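Local coordinates for protein KLLA0F20702p (Kluyveromyces lactis, PDB 5Y5A) that probably acts as the telomerase accessory protein Est1, whose N-terminal helical part binds Cdc13 so that the enzyme is recruited to telomeres, at residues C431-K434 with N438-K441; Q363-L368 with R427-W432; N277-P282 with K288-S293. All coordinates share one frame; numbering follows the deposited sequence.

Contact 1 (C431-K434 with N438-K441)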
loop_
_atom_site.group_PDB
_atom_site.type_symbol
_atom_site.label_atom_id
_atom_site.label_comp_id
_atom_site.label_asym_id
_atom_site.label_seq_id
_atom_site.Cartn_x
_atom_site.Cartn_y
_atom_site.Cartn_z
ATOM N N CYS A 431 14.535 -3.092 -9.024
ATOM C CA CYS A 431 14.768 -2.347 -7.796
ATOM C C CYS A 431 14.647 -3.254 -6.582
ATOM O O CYS A 431 15.393 -3.110 -5.609
ATOM C CB CYS A 431 13.799 -1.177 -7.685
ATOM S SG CYS A 431 14.248 0.193 -8.751
ATOM N N TRP A 432 13.712 -4.195 -6.641
ATOM C CA TRP A 432 13.580 -5.175 -5.570
ATOM C C TRP A 432 14.818 -6.052 -5.506
ATOM O O TRP A 432 15.422 -6.233 -4.442
ATOM C CB TRP A 432 12.343 -6.049 -5.775
ATOM C CG TRP A 432 12.176 -7.091 -4.706
ATOM C CD1 TRP A 432 12.150 -6.884 -3.351
ATOM C CD2 TRP A 432 11.986 -8.498 -4.898
ATOM N NE1 TRP A 432 11.962 -8.079 -2.690
ATOM C CE2 TRP A 432 11.846 -9.083 -3.618
ATOM C CE3 TRP A 432 11.912 -9.321 -6.027
ATOM C CZ2 TRP A 432 11.648 -10.452 -3.440
ATOM C CZ3 TRP A 432 11.703 -10.681 -5.847
ATOM C CH2 TRP A 432 11.580 -11.230 -4.563
ATOM N N ILE A 433 15.189 -6.590 -6.664
ATOM C CA ILE A 433 16.296 -7.529 -6.757
ATOM C C ILE A 433 17.603 -6.919 -6.246
ATOM O O ILE A 433 18.332 -7.573 -5.503
ATOM C CB ILE A 433 16.447 -8.036 -8.201
ATOM C CG1 ILE A 433 15.270 -8.959 -8.541
ATOM C CG2 ILE A 433 17.758 -8.779 -8.394
ATOM C CD1 ILE A 433 15.218 -9.408 -9.979
ATOM N N LYS A 434 17.879 -5.661 -6.595
ATOM C CA LYS A 434 19.110 -5.005 -6.152
ATOM C C LYS A 434 19.121 -4.689 -4.653
ATOM O O LYS A 434 20.156 -4.294 -4.109
ATOM C CB LYS A 434 19.338 -3.706 -6.928
ATOM C CG LYS A 434 18.856 -2.469 -6.205
ATOM C CD LYS A 434 18.999 -1.224 -7.064
ATOM C CE LYS A 434 20.167 -0.376 -6.603
ATOM N NZ LYS A 434 20.310 0.845 -7.441
ATOM N N ASN A 438 20.213 -12.005 -0.966
ATOM C CA ASN A 438 19.682 -13.336 -1.225
ATOM C C ASN A 438 18.833 -13.377 -2.499
ATOM O O ASN A 438 18.856 -14.358 -3.240
ATOM C CB ASN A 438 18.861 -13.822 -0.024
ATOM C CG ASN A 438 17.760 -12.835 0.381
ATOM O OD1 ASN A 438 17.969 -11.620 0.398
ATOM N ND2 ASN A 438 16.585 -13.363 0.720
ATOM N N VAL A 439 18.078 -12.312 -2.752
ATOM C CA VAL A 439 17.212 -12.272 -3.923
ATOM C C VAL A 439 18.059 -12.060 -5.174
ATOM O O VAL A 439 17.835 -12.698 -6.201
ATOM C CB VAL A 439 16.139 -11.173 -3.797
ATOM C CG1 VAL A 439 15.298 -11.094 -5.066
ATOM C CG2 VAL A 439 15.264 -11.445 -2.589
ATOM N N LEU A 440 19.048 -11.180 -5.063
ATOM C CA LEU A 440 20.018 -10.958 -6.131
ATOM C C LEU A 440 20.725 -12.250 -6.528
ATOM O O LEU A 440 20.905 -12.523 -7.713
ATOM C CB LEU A 440 21.053 -9.913 -5.703
ATOM C CG LEU A 440 22.222 -9.705 -6.668
ATOM C CD1 LEU A 440 21.724 -9.233 -8.029
ATOM C CD2 LEU A 440 23.237 -8.732 -6.097
ATOM N N LYS A 441 21.128 -13.047 -5.539
ATOM C CA LYS A 441 21.835 -14.289 -5.837
ATOM C C LYS A 441 20.933 -15.292 -6.552
ATOM O O LYS A 441 21.364 -15.938 -7.497
ATOM C CB LYS A 441 22.411 -14.902 -4.561
ATOM C CG LYS A 441 23.566 -14.089 -3.994
ATOM C CD LYS A 441 23.946 -14.516 -2.586
ATOM C CE LYS A 441 25.106 -13.675 -2.048
ATOM N NZ LYS A 441 25.427 -13.986 -0.623
#
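The indole of Trp432 swings opposite its backbone N (chi1 179°), beside its own carbonyl carbon, while Val439 turns CG1 likewise (chi1 177°), and these two settings bring a methyl down onto an indole face. CG1 of Val439 lies 3.7 Å from the centroid of the six-membered ring of Trp432, only 13° off the ring normal, a textbook CH-pi contact over the face. The methyl is nearly central over the six-membered ring, hence toward one end of the indole as a whole, with Trp432 CZ3 nearest to Val439 CG1. The second valine branch, CG2, reaches Trp432 CZ2 at 3.8 Å, so both methyls rest on the same face.

The pairing illustrates how two consecutive helices, 421-433 and 437-444, pack against each other across a short turn within the Est1 DNA/RNA binding domain, a helical family of the TPR clan. At the turn the backbones come close, with CA of Ile433 and CA of Leu440 5.1 Å apart. Ile433 serves both neighbours: its CG1 meets Val439 CG1 at 4.1 Å, and its CG2, the other branch, meets Leu440 CD1 at 4.0 Å, the side chains crossing at about right angles. Leu440 CB also packs against the carbonyl oxygen of Ile433, 3.6 Å from that O.

All four touching residues are buried. The indole nitrogen is satisfied by a hydrogen bond from Trp432 NE1 to His373 NE2, which ties the tryptophan to helix 339-379. Cutting the indole back to an alanine is likely to leave Val439 facing a gap and His373 without its donor. Phe399 of helix 385-410 and Phe544 of helix 526-546 pack beside the aliphatic groups, and Leu440 touches the backbone of the bound peptide, presumably Cdc13.

Contact 2 (Q363-L368 with R427-W432)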
loop_
_atom_site.group_PDB
_atom_site.type_symbol
_atom_site.label_atom_id
_atom_site.label_comp_id
_atom_site.label_asym_id
_atom_site.label_seq_id
_atom_site.Cartn_x
_atom_site.Cartn_y
_atom_site.Cartn_z
ATOM N N GLN A 363 -0.757 -4.582 -9.379
ATOM C CA GLN A 363 -0.980 -4.748 -7.944
ATOM C C GLN A 363 -0.541 -6.134 -7.483
ATOM O O GLN A 363 0.093 -6.273 -6.442
ATOM C CB GLN A 363 -2.451 -4.520 -7.585
ATOM C CG GLN A 363 -2.678 -4.447 -6.077
ATOM C CD GLN A 363 -4.079 -4.005 -5.715
ATOM O OE1 GLN A 363 -4.344 -2.809 -5.560
ATOM N NE2 GLN A 363 -4.987 -4.968 -5.579
ATOM N N ASP A 364 -0.861 -7.148 -8.283
ATOM C CA ASP A 364 -0.488 -8.524 -7.982
ATOM C C ASP A 364 1.026 -8.684 -7.825
ATOM O O ASP A 364 1.488 -9.405 -6.945
ATOM C CB ASP A 364 -0.991 -9.469 -9.080
ATOM C CG ASP A 364 -2.465 -9.821 -8.931
ATOM O OD1 ASP A 364 -3.162 -9.211 -8.087
ATOM O OD2 ASP A 364 -2.927 -10.712 -9.682
ATOM N N LEU A 365 1.781 -8.011 -8.694
ATOM C CA LEU A 365 3.241 -8.039 -8.644
ATOM C C LEU A 365 3.767 -7.502 -7.317
ATOM O O LEU A 365 4.569 -8.152 -6.650
ATOM C CB LEU A 365 3.827 -7.233 -9.810
ATOM C CG LEU A 365 5.335 -6.989 -9.749
ATOM C CD1 LEU A 365 6.116 -8.266 -10.028
ATOM C CD2 LEU A 365 5.753 -5.876 -10.712
ATOM N N ILE A 366 3.297 -6.328 -6.919
ATOM C CA ILE A 366 3.745 -5.730 -5.662
ATOM C C ILE A 366 3.303 -6.532 -4.433
ATOM O O ILE A 366 4.090 -6.729 -3.500
ATOM C CB ILE A 366 3.240 -4.296 -5.530
ATOM C CG1 ILE A 366 3.709 -3.475 -6.735
ATOM C CG2 ILE A 366 3.740 -3.672 -4.232
ATOM C CD1 ILE A 366 2.832 -2.281 -7.001
ATOM N N LEU A 367 2.053 -6.991 -4.432
ATOM C CA LEU A 367 1.568 -7.879 -3.376
ATOM C C LEU A 367 2.507 -9.082 -3.209
ATOM O O LEU A 367 2.922 -9.416 -2.102
ATOM C CB LEU A 367 0.154 -8.358 -3.689
ATOM C CG LEU A 367 -0.397 -9.533 -2.881
ATOM C CD1 LEU A 367 -0.646 -9.136 -1.421
ATOM C CD2 LEU A 367 -1.680 -10.052 -3.513
ATOM N N LEU A 368 2.845 -9.707 -4.333
ATOM C CA LEU A 368 3.688 -10.896 -4.360
ATOM C C LEU A 368 5.100 -10.626 -3.845
ATOM O O LEU A 368 5.630 -11.389 -3.029
ATOM C CB LEU A 368 3.748 -11.452 -5.787
ATOM C CG LEU A 368 4.488 -12.771 -5.967
ATOM C CD1 LEU A 368 3.815 -13.863 -5.139
ATOM C CD2 LEU A 368 4.557 -13.142 -7.449
ATOM N N ARG A 427 10.893 -2.078 -13.777
ATOM C CA ARG A 427 11.690 -1.258 -12.853
ATOM C C ARG A 427 11.605 -1.808 -11.439
ATOM O O ARG A 427 12.593 -1.881 -10.714
ATOM C CB ARG A 427 11.221 0.199 -12.836
ATOM C CG ARG A 427 11.624 1.040 -14.024
ATOM C CD ARG A 427 11.235 2.486 -13.775
ATOM N NE ARG A 427 11.941 3.053 -12.627
ATOM C CZ ARG A 427 11.446 4.013 -11.851
ATOM N NH1 ARG A 427 12.155 4.482 -10.830
ATOM N NH2 ARG A 427 10.236 4.505 -12.095
ATOM N N ILE A 428 10.394 -2.189 -11.064
ATOM C CA ILE A 428 10.103 -2.643 -9.722
ATOM C C ILE A 428 10.801 -3.974 -9.411
ATOM O O ILE A 428 11.370 -4.146 -8.323
ATOM C CB ILE A 428 8.588 -2.730 -9.548
ATOM C CG1 ILE A 428 8.035 -1.311 -9.434
ATOM C CG2 ILE A 428 8.201 -3.577 -8.357
ATOM C CD1 ILE A 428 6.561 -1.250 -9.578
ATOM N N MET A 429 10.789 -4.889 -10.377
ATOM C CA MET A 429 11.529 -6.140 -10.246
ATOM C C MET A 429 13.014 -5.880 -9.978
ATOM O O MET A 429 13.583 -6.412 -9.029
ATOM C CB MET A 429 11.367 -7.001 -11.506
ATOM C CG MET A 429 9.928 -7.466 -11.783
ATOM S SD MET A 429 9.832 -8.535 -13.246
ATOM C CE MET A 429 8.087 -8.456 -13.641
ATOM N N MET A 430 13.627 -5.044 -10.809
ATOM C CA MET A 430 15.048 -4.770 -10.694
ATOM C C MET A 430 15.381 -4.035 -9.405
ATOM O O MET A 430 16.389 -4.318 -8.767
ATOM C CB MET A 430 15.533 -3.963 -11.896
ATOM C CG MET A 430 15.261 -4.648 -13.218
ATOM S SD MET A 430 15.820 -6.363 -13.211
ATOM C CE MET A 430 17.562 -6.104 -12.961
ATOM N N CYS A 431 14.535 -3.092 -9.024
ATOM C CA CYS A 431 14.768 -2.347 -7.796
ATOM C C CYS A 431 14.647 -3.254 -6.582
ATOM O O CYS A 431 15.393 -3.110 -5.609
ATOM C CB CYS A 431 13.799 -1.177 -7.685
ATOM S SG CYS A 431 14.248 0.193 -8.751
ATOM N N TRP A 432 13.712 -4.195 -6.641
ATOM C CA TRP A 432 13.580 -5.175 -5.570
ATOM C C TRP A 432 14.818 -6.052 -5.506
ATOM O O TRP A 432 15.422 -6.233 -4.442
ATOM C CB TRP A 432 12.343 -6.049 -5.775
ATOM C CG TRP A 432 12.176 -7.091 -4.706
ATOM C CD1 TRP A 432 12.150 -6.884 -3.351
ATOM C CD2 TRP A 432 11.986 -8.498 -4.898
ATOM N NE1 TRP A 432 11.962 -8.079 -2.690
ATOM C CE2 TRP A 432 11.846 -9.083 -3.618
ATOM C CE3 TRP A 432 11.912 -9.321 -6.027
ATOM C CZ2 TRP A 432 11.648 -10.452 -3.440
ATOM C CZ3 TRP A 432 11.703 -10.681 -5.847
ATOM C CH2 TRP A 432 11.580 -11.230 -4.563
#
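Beside the meeting of Leu365 with Ile428 and Met429, the shortest backbone hydrogen bond in either segment belongs to one helix alone: Cys431 N donates to Arg427 O at 2.8 Å. The following residue repeats it, Trp432 N to Ile428 O, and on the facing segment Leu367 N and Leu368 N bond back to Gln363 O and Asp364 O. With these amides paired along their own helices, the junction is left to hydrocarbon and sulfur-bearing side chains.

Leu365 is the wedge. With chi1 at 170° its branch point lies across from the backbone N, and its two methyls divide between two partners: CD2 meets Ile428 CG2 at 4.1 Å, and CD1 meets Met429 CE at the same 4.1 Å. Met429 reaches this point end-on, its chain extended beyond CG so that the terminal methyl does the touching at about a right angle to the leucine. The backbones stay apart, 8.7 Å between CA of Leu365 and CA of Met429.

Phe402 of helix 385-410 packs against both Leu365 and Met429, joining the two helices through a third. Elsewhere on 427-432, Arg427 forms salt bridges with Glu484, Asp485 and Asp500. Between segments 363-368 and 427-432 no hydrogen bond forms, so shape and burial of apolar groups hold them, and the directional tie between their helices comes further along, from Trp432 to His373.

Contact 3 (N277-P282 with K288-S293)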
loop_
_atom_site.group_PDB
_atom_site.type_symbol
_atom_site.label_atom_id
_atom_site.label_comp_id
_atom_site.label_asym_id
_atom_site.label_seq_id
_atom_site.Cartn_x
_atom_site.Cartn_y
_atom_site.Cartn_z
ATOM N N ASN A 277 -5.406 -13.218 9.373
ATOM C CA ASN A 277 -6.828 -13.471 9.539
ATOM C C ASN A 277 -7.451 -13.797 8.183
ATOM O O ASN A 277 -8.378 -14.600 8.091
ATOM C CB ASN A 277 -7.511 -12.264 10.185
ATOM C CG ASN A 277 -8.947 -12.550 10.620
ATOM O OD1 ASN A 277 -9.897 -12.272 9.889
ATOM N ND2 ASN A 277 -9.106 -13.094 11.829
ATOM N N LEU A 278 -6.901 -13.194 7.133
ATOM C CA LEU A 278 -7.385 -13.389 5.771
ATOM C C LEU A 278 -6.848 -14.657 5.101
ATOM O O LEU A 278 -7.584 -15.356 4.400
ATOM C CB LEU A 278 -7.026 -12.170 4.914
ATOM C CG LEU A 278 -7.382 -12.210 3.422
ATOM C CD1 LEU A 278 -8.870 -12.472 3.204
ATOM C CD2 LEU A 278 -6.968 -10.910 2.745
ATOM N N LEU A 279 -5.569 -14.954 5.307
ATOM C CA LEU A 279 -4.921 -15.999 4.516
ATOM C C LEU A 279 -4.388 -17.172 5.314
ATOM O O LEU A 279 -4.015 -18.186 4.730
ATOM C CB LEU A 279 -3.753 -15.408 3.713
ATOM C CG LEU A 279 -4.116 -14.358 2.669
ATOM C CD1 LEU A 279 -2.850 -13.755 2.066
ATOM C CD2 LEU A 279 -4.999 -14.980 1.593
ATOM N N GLY A 280 -4.328 -17.041 6.637
ATOM C CA GLY A 280 -3.622 -18.032 7.424
ATOM C C GLY A 280 -4.382 -18.700 8.548
ATOM O O GLY A 280 -4.010 -19.786 8.990
ATOM N N ASP A 281 -5.438 -18.046 9.007
ATOM C CA ASP A 281 -6.264 -18.538 10.096
ATOM C C ASP A 281 -7.514 -19.275 9.584
ATOM O O ASP A 281 -8.437 -18.644 9.067
ATOM C CB ASP A 281 -6.672 -17.360 10.983
ATOM C CG ASP A 281 -7.313 -17.793 12.284
ATOM O OD1 ASP A 281 -7.629 -18.992 12.442
ATOM O OD2 ASP A 281 -7.515 -16.910 13.146
ATOM N N PRO A 282 -7.554 -20.609 9.750
ATOM C CA PRO A 282 -8.718 -21.412 9.363
ATOM C C PRO A 282 -10.013 -20.869 9.962
ATOM O O PRO A 282 -11.079 -21.060 9.384
ATOM C CB PRO A 282 -8.405 -22.797 9.948
ATOM C CG PRO A 282 -6.941 -22.837 10.079
ATOM C CD PRO A 282 -6.505 -21.430 10.378
ATOM N N LYS A 288 -12.665 -17.155 6.043
ATOM C CA LYS A 288 -13.889 -17.889 5.723
ATOM C C LYS A 288 -14.643 -17.194 4.596
ATOM O O LYS A 288 -15.215 -17.844 3.730
ATOM C CB LYS A 288 -14.795 -18.020 6.954
ATOM C CG LYS A 288 -14.275 -18.934 8.060
ATOM C CD LYS A 288 -15.231 -18.906 9.259
ATOM C CE LYS A 288 -14.817 -19.887 10.352
ATOM N NZ LYS A 288 -15.600 -19.696 11.618
ATOM N N LYS A 289 -14.627 -15.866 4.621
ATOM C CA LYS A 289 -15.229 -15.068 3.567
ATOM C C LYS A 289 -14.482 -15.240 2.255
ATOM O O LYS A 289 -15.101 -15.334 1.198
ATOM C CB LYS A 289 -15.262 -13.597 3.968
ATOM C CG LYS A 289 -16.294 -13.301 5.036
ATOM C CD LYS A 289 -16.222 -11.861 5.482
ATOM C CE LYS A 289 -17.342 -11.552 6.451
ATOM N NZ LYS A 289 -17.232 -10.155 6.932
ATOM N N LEU A 290 -13.152 -15.285 2.328
ATOM C CA LEU A 290 -12.330 -15.516 1.145
ATOM C C LEU A 290 -12.743 -16.814 0.470
ATOM O O LEU A 290 -12.873 -16.881 -0.754
ATOM C CB LEU A 290 -10.838 -15.563 1.506
ATOM C CG LEU A 290 -9.873 -16.004 0.397
ATOM C CD1 LEU A 290 -9.987 -15.107 -0.855
ATOM C CD2 LEU A 290 -8.443 -16.009 0.919
ATOM N N LEU A 291 -12.956 -17.844 1.272
ATOM C CA LEU A 291 -13.341 -19.142 0.732
ATOM C C LEU A 291 -14.717 -19.079 0.051
ATOM O O LEU A 291 -14.941 -19.738 -0.966
ATOM C CB LEU A 291 -13.317 -20.202 1.838
ATOM C CG LEU A 291 -12.006 -21.003 1.857
ATOM C CD1 LEU A 291 -10.793 -20.087 1.858
ATOM C CD2 LEU A 291 -11.944 -21.978 3.023
ATOM N N ASN A 292 -15.620 -18.270 0.600
ATOM C CA ASN A 292 -16.925 -18.056 -0.017
ATOM C C ASN A 292 -16.808 -17.361 -1.368
ATOM O O ASN A 292 -17.508 -17.720 -2.317
ATOM C CB ASN A 292 -17.830 -17.251 0.910
ATOM C CG ASN A 292 -18.289 -18.053 2.107
ATOM O OD1 ASN A 292 -18.233 -19.282 2.098
ATOM N ND2 ASN A 292 -18.759 -17.364 3.139
ATOM N N SER A 293 -15.924 -16.371 -1.443
ATOM C CA SER A 293 -15.640 -15.678 -2.689
ATOM C C SER A 293 -15.077 -16.635 -3.728
ATOM O O SER A 293 -15.477 -16.608 -4.891
ATOM C CB SER A 293 -14.650 -14.532 -2.459
ATOM O OG SER A 293 -15.279 -13.445 -1.818
#
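On helix 285-298, Lys288 comes first, lying against Pro282: its chain runs extended beyond CG, and CE passes 4.0 Å from Pro282 O, with CG nearly as close. This is a contact of the aliphatic stem with a backbone carbonyl at the exposed end of the pair.

Two residues on, Leu290 carries the packing. A chi1 of 171°, which turns CG to the far side of the CA-CB bond from the backbone N, places the branched end against the last turn of helix 271-279, where Leu290 CD2 comes 3.6 Å from Leu278 O and 3.7 Å from Leu279 CD2. Closer to its own backbone, Leu290 CB receives Leu278 CD1 at 4.0 Å, and the side chains of Leu278 and Leu290 cross at about a right angle. One leucine thus spans two successive residues of the facing segment, which leaves helical geometry at Gly280.

These are two consecutive helices packed across a short link, and Asn277 OD1 tightens the pair by accepting a hydrogen bond from Leu286 N. Helix 251-263 packs on Leu278 and helix 306-315 packs on Leu290, while Trp330 and Thr329 bond to the carbonyls of Leu279 and Gly280, so helices 271-279 and 285-298 are flanked by helices 251-263 and 306-315 and by the later 329-335 loop.

Overall arrangement
From the N terminus, contact 3 comes first and closes a five-residue link between helices 271-279 and 285-298. The chain then runs on to the long helix 339-379, from which contact 2 opens; it closes across 58 intervening residues on helix 421-433, spanning helix 385-410. Contact 3 is in series with the other two, while contact 1 starts on the stretch where contact 2 ends, sharing Cys431 and Trp432, and closes across three residues; none nests. The centres of contacts 2 and 3 are about 24 Å apart, with no touch between them. Two local helix pairings and one longer-range one tie helices 271-279 to 285-298, 339-379 to 421-433, and 421-433 to 437-444.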